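Local coordinates for protein subclass B1 metallo-beta-lactamase (Myroides odoratimimus, PDB 6T5L) that probably hydrolyses the beta-lactam ring of antibiotics, carbapenems among them, as a zinc-dependent metallo-beta-lactamase of subclass B1, at residues His33-Ser39 with Cys51-Leu57; Lys150-Glu155 with Val166-Glu172; Lys208-Ala214 with Ile227-Asp231. One frame throughout, in Å; residues are numbered along the deposited sequence.

How the contacts relate
Contacts 1 and 2 are antiparallel pairings of neighbouring strands, one in each of the two large sheets, whereas contact 3 joins two helix ends and the turn after the first. Contact 1 is the most buried, with its centre about 8 Å from that of the chain; contact 2 is partly buried, and contact 3, about 17 Å out, relies on a salt bridge and a few apolar groups instead of backbone ladders. F170 of contact 2 packs on H33, I34 and V56 of contact 1, which ties the two sheets together. Contacts 2 and 3 meet through the E155-K210 salt bridge and the Y169 and Y211 rings, while contacts 1 and 3 do not touch.

Contact 1 (His33-Ser39 with Cys51-Leu57); sequences HIYEHIS and CNGMLVL
Strands 34-39 and 51-57 run antiparallel at 150°, 4.6 Å apart at closest approach, with paired backbone hydrogen bonds at Y35-L55, H37-G53 and S39-C51 and a further bond from L57 N to H33 O. At that last end the H33 ring adds a side-chain bond: ND1 donates to L57 O over 2.9 Å, the oxygen lying in the ring plane and ND1 in the carbonyl plane of L57, although the bond is bent at hydrogen. Next along, Y35 slants across L57, bringing CE1 to within 3.6 Å of L57 CD2, while its CB rests against L55 CB.

H37 lies back over the opposite strand. With chi1 at 68°, CG sits between the backbone N and the carbonyl carbon, which carries the imidazole across G53, whose CA is 3.5 Å from the ring centroid in a CH-pi contact. A glycine suits this place because a side chain there would run into the ring. Water 1, in the imidazole plane, bridges H37 ND1, S39 OG and C51 O, and S39 OG also bonds T69 N.

The two strands form a beta hairpin within one sheet of the alpha-beta/beta-alpha sandwich of the metallo-beta-lactamase fold; on the face of Y35, H37 and L55, helix 71-83 packs with L77 against H37 and L55. The C51 end lies beside the zinc site, C51 touching the zinc ligand H221.

On the other face, I34 CD1 reaches V56 CG2 at 3.8 Å and M54 SD at 3.9 Å, an apolar patch suited to the sandwich interior. N52 and E36 meet there with amide and carboxylate planes 48° apart; E36 OE2 is bonded by N28, and N52 ND2 holds P219 O and G222 O, bracing the loop that bears H221.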
loop_
_atom_site.group_PDB
_atom_site.type_symbol
_atom_site.label_atom_id
_atom_site.label_comp_id
_atom_site.label_asym_id
_atom_site.label_seq_id
_atom_site.Cartn_x
_atom_site.Cartn_y
_atom_site.Cartn_z
ATOM N N HIS A 33 -6.134 -1.865 14.798
ATOM C CA HIS A 33 -5.643 -2.800 13.803
ATOM C C HIS A 33 -4.834 -2.165 12.686
ATOM O O HIS A 33 -4.332 -2.892 11.818
ATOM C CB HIS A 33 -6.809 -3.552 13.158
ATOM C CG HIS A 33 -7.705 -4.211 14.145
ATOM N ND1 HIS A 33 -7.329 -5.314 14.878
ATOM C CD2 HIS A 33 -8.960 -3.899 14.551
ATOM C CE1 HIS A 33 -8.314 -5.655 15.693
ATOM N NE2 HIS A 33 -9.316 -4.821 15.504
ATOM N N ILE A 34 -4.739 -0.846 12.633
ATOM C CA ILE A 34 -4.285 -0.204 11.417
ATOM C C ILE A 34 -3.139 0.730 11.743
ATOM O O ILE A 34 -3.331 1.735 12.413
ATOM C CB ILE A 34 -5.410 0.577 10.706
ATOM C CG1 ILE A 34 -6.458 -0.349 10.146
ATOM C CG2 ILE A 34 -4.796 1.507 9.632
ATOM C CD1 ILE A 34 -6.026 -1.204 9.035
ATOM N N TYR A 35 -2.011 0.466 11.143
ATOM C CA TYR A 35 -0.783 1.215 11.275
ATOM C C TYR A 35 -0.396 1.653 9.864
ATOM O O TYR A 35 -0.684 0.947 8.897
ATOM C CB TYR A 35 0.330 0.321 11.885
ATOM C CG TYR A 35 0.101 -0.175 13.325
ATOM C CD1 TYR A 35 -0.796 -1.164 13.594
ATOM C CD2 TYR A 35 0.868 0.302 14.371
ATOM C CE1 TYR A 35 -1.007 -1.617 14.855
ATOM C CE2 TYR A 35 0.668 -0.153 15.690
ATOM C CZ TYR A 35 -0.271 -1.117 15.917
ATOM O OH TYR A 35 -0.497 -1.617 17.184
ATOM N N GLU A 36 0.189 2.837 9.757
ATOM C CA GLU A 36 0.723 3.410 8.534
ATOM C C GLU A 36 2.255 3.401 8.642
ATOM O O GLU A 36 2.823 3.787 9.690
ATOM C CB GLU A 36 0.199 4.840 8.364
ATOM C CG GLU A 36 0.747 5.585 7.153
ATOM C CD GLU A 36 0.533 7.085 7.128
ATOM O OE1 GLU A 36 0.253 7.539 6.002
ATOM O OE2 GLU A 36 0.685 7.832 8.150
ATOM N N HIS A 37 2.916 2.856 7.620
ATOM C CA HIS A 37 4.372 2.899 7.551
ATOM C C HIS A 37 4.781 3.936 6.514
ATOM O O HIS A 37 4.138 4.070 5.456
ATOM C CB HIS A 37 4.987 1.503 7.290
ATOM C CG HIS A 37 4.745 0.876 5.948
ATOM N ND1 HIS A 37 5.450 1.247 4.819
ATOM C CD2 HIS A 37 4.017 -0.225 5.585
ATOM C CE1 HIS A 37 5.135 0.445 3.810
ATOM N NE2 HIS A 37 4.265 -0.458 4.249
ATOM N N ILE A 38 5.795 4.711 6.857
ATOM C CA ILE A 38 6.319 5.777 5.992
ATOM C C ILE A 38 7.833 5.606 5.841
ATOM O O ILE A 38 8.548 5.461 6.846
ATOM C CB ILE A 38 5.991 7.169 6.562
ATOM C CG1 ILE A 38 4.490 7.266 6.929
ATOM C CG2 ILE A 38 6.408 8.310 5.610
ATOM C CD1 ILE A 38 4.045 8.730 7.435
ATOM N N SER A 39 8.310 5.584 4.583
ATOM C CA SER A 39 9.731 5.433 4.274
ATOM C C SER A 39 10.052 6.392 3.131
ATOM O O SER A 39 9.174 7.113 2.605
ATOM C CB SER A 39 10.121 3.965 3.934
ATOM O OG SER A 39 9.337 3.433 2.843
ATOM N N CYS A 51 6.813 7.985 1.303
ATOM C CA CYS A 51 6.047 6.962 0.601
ATOM C C CYS A 51 5.336 6.133 1.673
ATOM O O CYS A 51 5.960 5.720 2.672
ATOM C CB CYS A 51 6.967 6.084 -0.278
ATOM S SG CYS A 51 7.731 6.843 -1.689
ATOM N N ASN A 52 4.020 5.949 1.501
ATOM C CA ASN A 52 3.202 5.343 2.555
ATOM C C ASN A 52 2.868 3.900 2.220
ATOM O O ASN A 52 2.622 3.575 1.057
ATOM C CB ASN A 52 1.862 6.051 2.749
ATOM C CG ASN A 52 2.026 7.479 3.177
ATOM O OD1 ASN A 52 3.028 7.821 3.789
ATOM N ND2 ASN A 52 1.085 8.329 2.794
ATOM N N GLY A 53 2.785 3.064 3.263
ATOM C CA GLY A 53 2.018 1.851 3.201
ATOM C C GLY A 53 1.120 1.583 4.388
ATOM O O GLY A 53 0.978 2.418 5.307
ATOM N N MET A 54 0.534 0.365 4.394
ATOM C CA MET A 54 -0.461 0.007 5.429
ATOM C C MET A 54 -0.030 -1.324 6.060
ATOM O O MET A 54 0.311 -2.315 5.365
ATOM C CB MET A 54 -1.981 -0.075 4.918
ATOM C CG MET A 54 -3.030 -0.111 6.117
ATOM S SD MET A 54 -4.674 0.221 5.644
ATOM C CE MET A 54 -5.065 -1.415 4.867
ATOM N N LEU A 55 -0.077 -1.320 7.386
ATOM C CA LEU A 55 0.084 -2.533 8.162
ATOM C C LEU A 55 -1.251 -2.816 8.810
ATOM O O LEU A 55 -1.782 -1.962 9.529
ATOM C CB LEU A 55 1.154 -2.338 9.223
ATOM C CG LEU A 55 2.625 -2.385 8.895
ATOM C CD1 LEU A 55 3.304 -2.837 10.237
ATOM C CD2 LEU A 55 3.020 -3.311 7.791
ATOM N N VAL A 56 -1.760 -4.013 8.572
ATOM C CA VAL A 56 -2.974 -4.502 9.202
ATOM C C VAL A 56 -2.563 -5.570 10.213
ATOM O O VAL A 56 -1.916 -6.587 9.868
ATOM C CB VAL A 56 -3.952 -5.061 8.168
ATOM C CG1 VAL A 56 -5.223 -5.582 8.863
ATOM C CG2 VAL A 56 -4.260 -4.018 7.116
ATOM N N LEU A 57 -2.990 -5.349 11.449
ATOM C CA LEU A 57 -2.686 -6.227 12.572
ATOM C C LEU A 57 -3.954 -6.851 13.142
ATOM O O LEU A 57 -4.906 -6.125 13.470
ATOM C CB LEU A 57 -1.978 -5.455 13.666
ATOM C CG LEU A 57 -1.846 -6.111 15.036
ATOM C CD1 LEU A 57 -0.946 -7.318 15.131
ATOM C CD2 LEU A 57 -1.470 -5.020 16.023
HETATM O O HOH W 1 6.711 3.103 3.338
#

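Contact 2 (Lys150-Glu155 with Val166-Glu172); sequences KKVYAE and VVGYFPE
The Y153 ring presents its edge to the opposite strand, with Y169 O near the ring plane and 3.6 Å from CD1. P171, whose side chain crosses that of Y153 at about a right angle, follows strand 167-170 and brings its own ring against the same edge just beyond the Y153-Y169 pair, its CD 3.7 Å from Y153 CE1. Y169 lies on the same face of the sheet, but its CG is anti to the backbone N (chi1 -175°), whereas that of Y153 is beside it; the two rings therefore diverge and touch only at Y153 CD1 and Y169 CD2, 4.2 Å apart. P171 N sits over one face of the Y169 ring, which goes on to meet Y211.

F170 turns the other way. Its CD1 comes to 3.1 Å from K151 O, approached obliquely. Over one face of the ring, toward its rim, sits water 2, which donates to K151 O and accepts from E172 N, linking strand 150-155 to the backbone just past strand 167-170. A large phenylalanine fits here because it also packs on V56 of the other sheet and on H33, just before strand 34-41.

Nearer the solvent, K150 and E172 cross obliquely: E172 OE1 rests 3.6 Å from K150 CD, alongside the lysine's methylenes, with NZ and OE1 4.7 Å apart, where opposite charges may still attract.

Toward the other end, the small, buried A154 and G168 form a non-hydrogen-bonded pair, CA to CA 4.4 Å, and E155 reaches outward to a salt bridge with K210. Reciprocal backbone bonds at Y153-Y169 and E155-V167 make this an antiparallel beta hairpin, inside the second sheet of the metallo-beta-lactamase alpha-beta/beta-alpha sandwich.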
loop_
_atom_site.group_PDB
_atom_site.type_symbol
_atom_site.label_atom_id
_atom_site.label_comp_id
_atom_site.label_asym_id
_atom_site.label_seq_id
_atom_site.Cartn_x
_atom_site.Cartn_y
_atom_site.Cartn_z
ATOM N N LYS A 150 -10.281 -12.180 11.370
ATOM C CA LYS A 150 -10.769 -11.077 10.562
ATOM C C LYS A 150 -10.230 -11.259 9.138
ATOM O O LYS A 150 -9.443 -12.173 8.845
ATOM C CB LYS A 150 -10.350 -9.721 11.159
ATOM C CG LYS A 150 -10.859 -9.449 12.616
ATOM C CD LYS A 150 -12.353 -9.206 12.684
ATOM C CE LYS A 150 -12.956 -9.470 14.102
ATOM N NZ LYS A 150 -13.579 -10.830 14.188
ATOM N N LYS A 151 -10.664 -10.405 8.237
ATOM C CA LYS A 151 -10.345 -10.591 6.840
ATOM C C LYS A 151 -9.822 -9.278 6.293
ATOM O O LYS A 151 -10.154 -8.208 6.808
ATOM C CB LYS A 151 -11.560 -11.062 6.072
ATOM C CG LYS A 151 -11.706 -12.556 6.070
ATOM C CD LYS A 151 -13.078 -12.948 5.531
ATOM C CE LYS A 151 -13.297 -14.428 5.674
ATOM N NZ LYS A 151 -14.574 -14.805 5.038
ATOM N N VAL A 152 -8.925 -9.394 5.320
ATOM C CA VAL A 152 -8.308 -8.280 4.630
ATOM C C VAL A 152 -8.379 -8.565 3.132
ATOM O O VAL A 152 -8.305 -9.721 2.686
ATOM C CB VAL A 152 -6.849 -8.057 5.112
ATOM C CG1 VAL A 152 -5.863 -9.048 4.519
ATOM C CG2 VAL A 152 -6.426 -6.640 4.781
ATOM N N TYR A 153 -8.535 -7.500 2.357
ATOM C CA TYR A 153 -8.905 -7.553 0.944
ATOM C C TYR A 153 -7.963 -6.674 0.128
ATOM O O TYR A 153 -7.462 -5.641 0.599
ATOM C CB TYR A 153 -10.375 -7.081 0.738
ATOM C CG TYR A 153 -11.420 -7.845 1.542
ATOM C CD1 TYR A 153 -11.699 -7.517 2.875
ATOM C CD2 TYR A 153 -12.133 -8.881 0.966
ATOM C CE1 TYR A 153 -12.619 -8.222 3.595
ATOM C CE2 TYR A 153 -13.050 -9.587 1.675
ATOM C CZ TYR A 153 -13.303 -9.257 2.996
ATOM O OH TYR A 153 -14.227 -9.947 3.748
ATOM N N ALA A 154 -7.746 -7.060 -1.110
ATOM C CA ALA A 154 -7.139 -6.182 -2.111
ATOM C C ALA A 154 -8.086 -6.272 -3.277
ATOM O O ALA A 154 -8.617 -7.353 -3.523
ATOM C CB ALA A 154 -5.719 -6.618 -2.554
ATOM N N GLU A 155 -8.298 -5.177 -3.998
ATOM C CA GLU A 155 -9.242 -5.193 -5.108
ATOM C C GLU A 155 -8.784 -4.239 -6.203
ATOM O O GLU A 155 -8.343 -3.126 -5.935
ATOM C CB GLU A 155 -10.673 -4.824 -4.661
ATOM C CG GLU A 155 -11.681 -4.988 -5.817
ATOM C CD GLU A 155 -13.143 -5.107 -5.361
ATOM O OE1 GLU A 155 -14.037 -4.961 -6.201
ATOM O OE2 GLU A 155 -13.410 -5.360 -4.151
ATOM N N VAL A 166 -4.010 -1.622 -7.346
ATOM C CA VAL A 166 -5.069 -2.193 -6.508
ATOM C C VAL A 166 -5.204 -1.399 -5.184
ATOM O O VAL A 166 -4.277 -0.638 -4.810
ATOM C CB VAL A 166 -4.840 -3.692 -6.207
ATOM C CG1 VAL A 166 -4.854 -4.537 -7.459
ATOM C CG2 VAL A 166 -3.520 -4.026 -5.436
ATOM N N VAL A 167 -6.354 -1.655 -4.455
ATOM C CA VAL A 167 -6.715 -0.959 -3.217
ATOM C C VAL A 167 -6.844 -1.989 -2.091
ATOM O O VAL A 167 -7.362 -3.092 -2.298
ATOM C CB VAL A 167 -8.005 -0.140 -3.445
ATOM C CG1 VAL A 167 -8.397 0.724 -2.220
ATOM C CG2 VAL A 167 -7.770 0.769 -4.627
ATOM N N GLY A 168 -6.298 -1.664 -0.939
ATOM C CA GLY A 168 -6.408 -2.538 0.213
ATOM C C GLY A 168 -7.564 -2.049 1.076
ATOM O O GLY A 168 -7.892 -0.852 1.108
ATOM N N TYR A 169 -8.229 -3.008 1.720
ATOM C CA TYR A 169 -9.399 -2.773 2.525
ATOM C C TYR A 169 -9.433 -3.689 3.735
ATOM O O TYR A 169 -9.349 -4.922 3.597
ATOM C CB TYR A 169 -10.653 -3.007 1.690
ATOM C CG TYR A 169 -11.941 -2.684 2.381
ATOM C CD1 TYR A 169 -12.104 -1.493 3.044
ATOM C CD2 TYR A 169 -13.000 -3.568 2.348
ATOM C CE1 TYR A 169 -13.340 -1.163 3.664
ATOM C CE2 TYR A 169 -14.218 -3.259 2.938
ATOM C CZ TYR A 169 -14.375 -2.062 3.613
ATOM O OH TYR A 169 -15.560 -1.740 4.218
ATOM N N PHE A 170 -9.619 -3.071 4.902
ATOM C CA PHE A 170 -9.921 -3.793 6.137
ATOM C C PHE A 170 -11.237 -3.288 6.728
ATOM O O PHE A 170 -11.241 -2.238 7.407
ATOM C CB PHE A 170 -8.761 -3.581 7.101
ATOM C CG PHE A 170 -8.805 -4.451 8.351
ATOM C CD1 PHE A 170 -8.711 -5.836 8.277
ATOM C CD2 PHE A 170 -8.950 -3.855 9.605
ATOM C CE1 PHE A 170 -8.750 -6.606 9.451
ATOM C CE2 PHE A 170 -8.975 -4.625 10.795
ATOM C CZ PHE A 170 -8.876 -5.993 10.716
ATOM N N PRO A 171 -12.370 -4.000 6.525
ATOM C CA PRO A 171 -13.665 -3.450 6.964
ATOM C C PRO A 171 -13.834 -3.281 8.460
ATOM O O PRO A 171 -14.629 -2.425 8.860
ATOM C CB PRO A 171 -14.707 -4.457 6.411
ATOM C CG PRO A 171 -13.917 -5.731 6.060
ATOM C CD PRO A 171 -12.542 -5.222 5.710
ATOM N N GLU A 172 -13.169 -4.072 9.295
ATOM C CA GLU A 172 -13.356 -3.968 10.744
ATOM C C GLU A 172 -12.996 -2.571 11.253
ATOM O O GLU A 172 -13.658 -2.031 12.142
ATOM C CB GLU A 172 -12.532 -5.047 11.452
ATOM C CG GLU A 172 -12.783 -5.163 12.937
ATOM C CD GLU A 172 -14.213 -5.518 13.231
ATOM O OE1 GLU A 172 -14.710 -6.538 12.696
ATOM O OE2 GLU A 172 -14.840 -4.739 13.966
HETATM O O HOH W 2 -12.019 -6.933 8.478
#

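Contact 3 (Lys208-Ala214 with Ile227-Asp231); sequences KLKYPNA and IELFD
K208 and D231 join the ends of two helices on the outer side of the metallo-beta-lactamase sandwich: NZ donates to OD1 in a salt bridge of 2.5 Å, taking the syn lone pair on the side of the other carboxylate oxygen. The lysine is extended as far as CE, and a bend at chi4 (120°) turns the amine to the acid. Charged residues suit this place, since K208 is exposed and D231 partly so.

F230 points toward segment 208-214. Its CD2 lies 3.8 Å from K208 CA, obliquely placed, while Y211 O stands at the ring edge, near its plane; Y211 CB and A214 CB touch the same side chain more loosely at CE2. I227 completes this apolar layer with CG2 against A214 CB at 3.7 Å, and alanine is small enough to let the branched residue settle there.

Y211 and A214 are placed by the backbone that follows helix 200-210. Y211 is the first residue to leave helical angles, and a type I turn from Y211 to A214, in which P212 supplies the restricted phi and A214 N bonds Y211 O, brings A214 round to I227. Further out, V217 of strand 216-219 touches F230, and V176 of strand 175-179 touches both Y211 and A214. Where the two backbones come together, water 3 donates to A214 O over 2.6 Å and accepts from I227 N.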
loop_
_atom_site.group_PDB
_atom_site.type_symbol
_atom_site.label_atom_id
_atom_site.label_comp_id
_atom_site.label_asym_id
_atom_site.label_seq_id
_atom_site.Cartn_x
_atom_site.Cartn_y
_atom_site.Cartn_z
ATOM N N LYS A 208 -14.984 4.927 -4.426
ATOM C CA LYS A 208 -15.851 5.675 -3.541
ATOM C C LYS A 208 -17.188 4.971 -3.361
ATOM O O LYS A 208 -17.732 4.892 -2.239
ATOM C CB LYS A 208 -16.055 7.069 -4.122
ATOM C CG LYS A 208 -16.970 7.936 -3.357
ATOM C CD LYS A 208 -17.140 9.254 -4.054
ATOM C CE LYS A 208 -18.507 9.878 -3.723
ATOM N NZ LYS A 208 -18.279 11.179 -3.074
ATOM N N LEU A 209 -17.749 4.486 -4.465
ATOM C CA LEU A 209 -19.028 3.799 -4.407
ATOM C C LEU A 209 -18.936 2.554 -3.538
ATOM O O LEU A 209 -19.873 2.226 -2.811
ATOM C CB LEU A 209 -19.455 3.450 -5.825
ATOM C CG LEU A 209 -20.783 2.696 -5.905
ATOM C CD1 LEU A 209 -21.918 3.705 -5.696
ATOM C CD2 LEU A 209 -20.897 2.005 -7.227
ATOM N N LYS A 210 -17.796 1.854 -3.596
ATOM C CA LYS A 210 -17.631 0.609 -2.859
ATOM C C LYS A 210 -17.412 0.835 -1.366
ATOM O O LYS A 210 -17.769 -0.032 -0.563
ATOM C CB LYS A 210 -16.447 -0.171 -3.452
ATOM C CG LYS A 210 -16.452 -1.652 -3.122
ATOM C CD LYS A 210 -16.875 -2.460 -4.303
ATOM C CE LYS A 210 -16.776 -3.965 -4.022
ATOM N NZ LYS A 210 -16.676 -4.792 -5.271
ATOM N N TYR A 211 -16.894 1.998 -0.964
ATOM C CA TYR A 211 -16.510 2.238 0.428
ATOM C C TYR A 211 -17.150 3.506 0.985
ATOM O O TYR A 211 -16.454 4.399 1.484
ATOM C CB TYR A 211 -14.984 2.306 0.518
ATOM C CG TYR A 211 -14.316 1.029 0.041
ATOM C CD1 TYR A 211 -14.703 -0.211 0.545
ATOM C CD2 TYR A 211 -13.314 1.054 -0.872
ATOM C CE1 TYR A 211 -14.099 -1.378 0.143
ATOM C CE2 TYR A 211 -12.683 -0.114 -1.287
ATOM C CZ TYR A 211 -13.071 -1.317 -0.774
ATOM O OH TYR A 211 -12.461 -2.479 -1.227
ATOM N N PRO A 212 -18.490 3.608 0.945
ATOM C CA PRO A 212 -19.143 4.814 1.474
ATOM C C PRO A 212 -18.911 5.050 2.968
ATOM O O PRO A 212 -19.027 6.188 3.427
ATOM C CB PRO A 212 -20.638 4.564 1.176
ATOM C CG PRO A 212 -20.753 3.023 1.171
ATOM C CD PRO A 212 -19.456 2.568 0.551
ATOM N N ASN A 213 -18.598 4.028 3.755
ATOM C CA ASN A 213 -18.448 4.212 5.197
ATOM C C ASN A 213 -16.987 4.309 5.631
ATOM O O ASN A 213 -16.695 4.211 6.833
ATOM C CB ASN A 213 -19.142 3.078 5.941
ATOM C CG ASN A 213 -20.632 3.050 5.681
ATOM O OD1 ASN A 213 -21.323 4.064 5.813
ATOM N ND2 ASN A 213 -21.125 1.901 5.257
ATOM N N ALA A 214 -16.065 4.533 4.688
ATOM C CA ALA A 214 -14.654 4.577 5.043
ATOM C C ALA A 214 -14.366 5.751 5.967
ATOM O O ALA A 214 -14.847 6.885 5.757
ATOM C CB ALA A 214 -13.767 4.682 3.804
ATOM N N ILE A 227 -12.890 9.973 3.377
ATOM C CA ILE A 227 -13.346 9.772 2.006
ATOM C C ILE A 227 -13.193 11.030 1.152
ATOM O O ILE A 227 -13.244 10.943 -0.083
ATOM C CB ILE A 227 -14.815 9.290 1.946
ATOM C CG1 ILE A 227 -15.720 10.193 2.772
ATOM C CG2 ILE A 227 -14.934 7.862 2.414
ATOM C CD1 ILE A 227 -17.129 9.692 2.835
ATOM N N GLU A 228 -12.961 12.182 1.771
ATOM C CA GLU A 228 -12.658 13.387 1.017
ATOM C C GLU A 228 -11.376 13.249 0.185
ATOM O O GLU A 228 -11.163 14.024 -0.756
ATOM C CB GLU A 228 -12.613 14.569 2.006
ATOM C CG GLU A 228 -11.402 14.637 2.952
ATOM C CD GLU A 228 -11.487 13.787 4.262
ATOM O OE1 GLU A 228 -12.455 12.983 4.470
ATOM O OE2 GLU A 228 -10.523 13.943 5.073
ATOM N N LEU A 229 -10.530 12.280 0.485
ATOM C CA LEU A 229 -9.392 12.050 -0.398
ATOM C C LEU A 229 -9.876 11.466 -1.708
ATOM O O LEU A 229 -9.405 11.875 -2.769
ATOM C CB LEU A 229 -8.357 11.132 0.243
ATOM C CG LEU A 229 -7.370 11.914 1.105
ATOM C CD1 LEU A 229 -8.001 12.590 2.356
ATOM C CD2 LEU A 229 -6.254 10.956 1.526
ATOM N N PHE A 230 -10.858 10.553 -1.649
ATOM C CA PHE A 230 -11.527 10.080 -2.856
ATOM C C PHE A 230 -12.061 11.264 -3.671
ATOM O O PHE A 230 -11.780 11.411 -4.867
ATOM C CB PHE A 230 -12.703 9.178 -2.493
ATOM C CG PHE A 230 -12.362 7.917 -1.732
ATOM C CD1 PHE A 230 -11.062 7.381 -1.718
ATOM C CD2 PHE A 230 -13.369 7.236 -1.057
ATOM C CE1 PHE A 230 -10.792 6.209 -1.058
ATOM C CE2 PHE A 230 -13.091 6.071 -0.380
ATOM C CZ PHE A 230 -11.785 5.549 -0.406
ATOM N N ASP A 231 -12.862 12.116 -3.018
ATOM C CA ASP A 231 -13.512 13.214 -3.718
ATOM C C ASP A 231 -12.482 14.116 -4.360
ATOM O O ASP A 231 -12.620 14.517 -5.521
ATOM C CB ASP A 231 -14.366 14.057 -2.760
ATOM C CG ASP A 231 -15.616 13.365 -2.310
ATOM O OD1 ASP A 231 -16.143 12.540 -3.077
ATOM O OD2 ASP A 231 -16.100 13.698 -1.205
HETATM O O HOH W 3 -14.517 9.445 5.972
#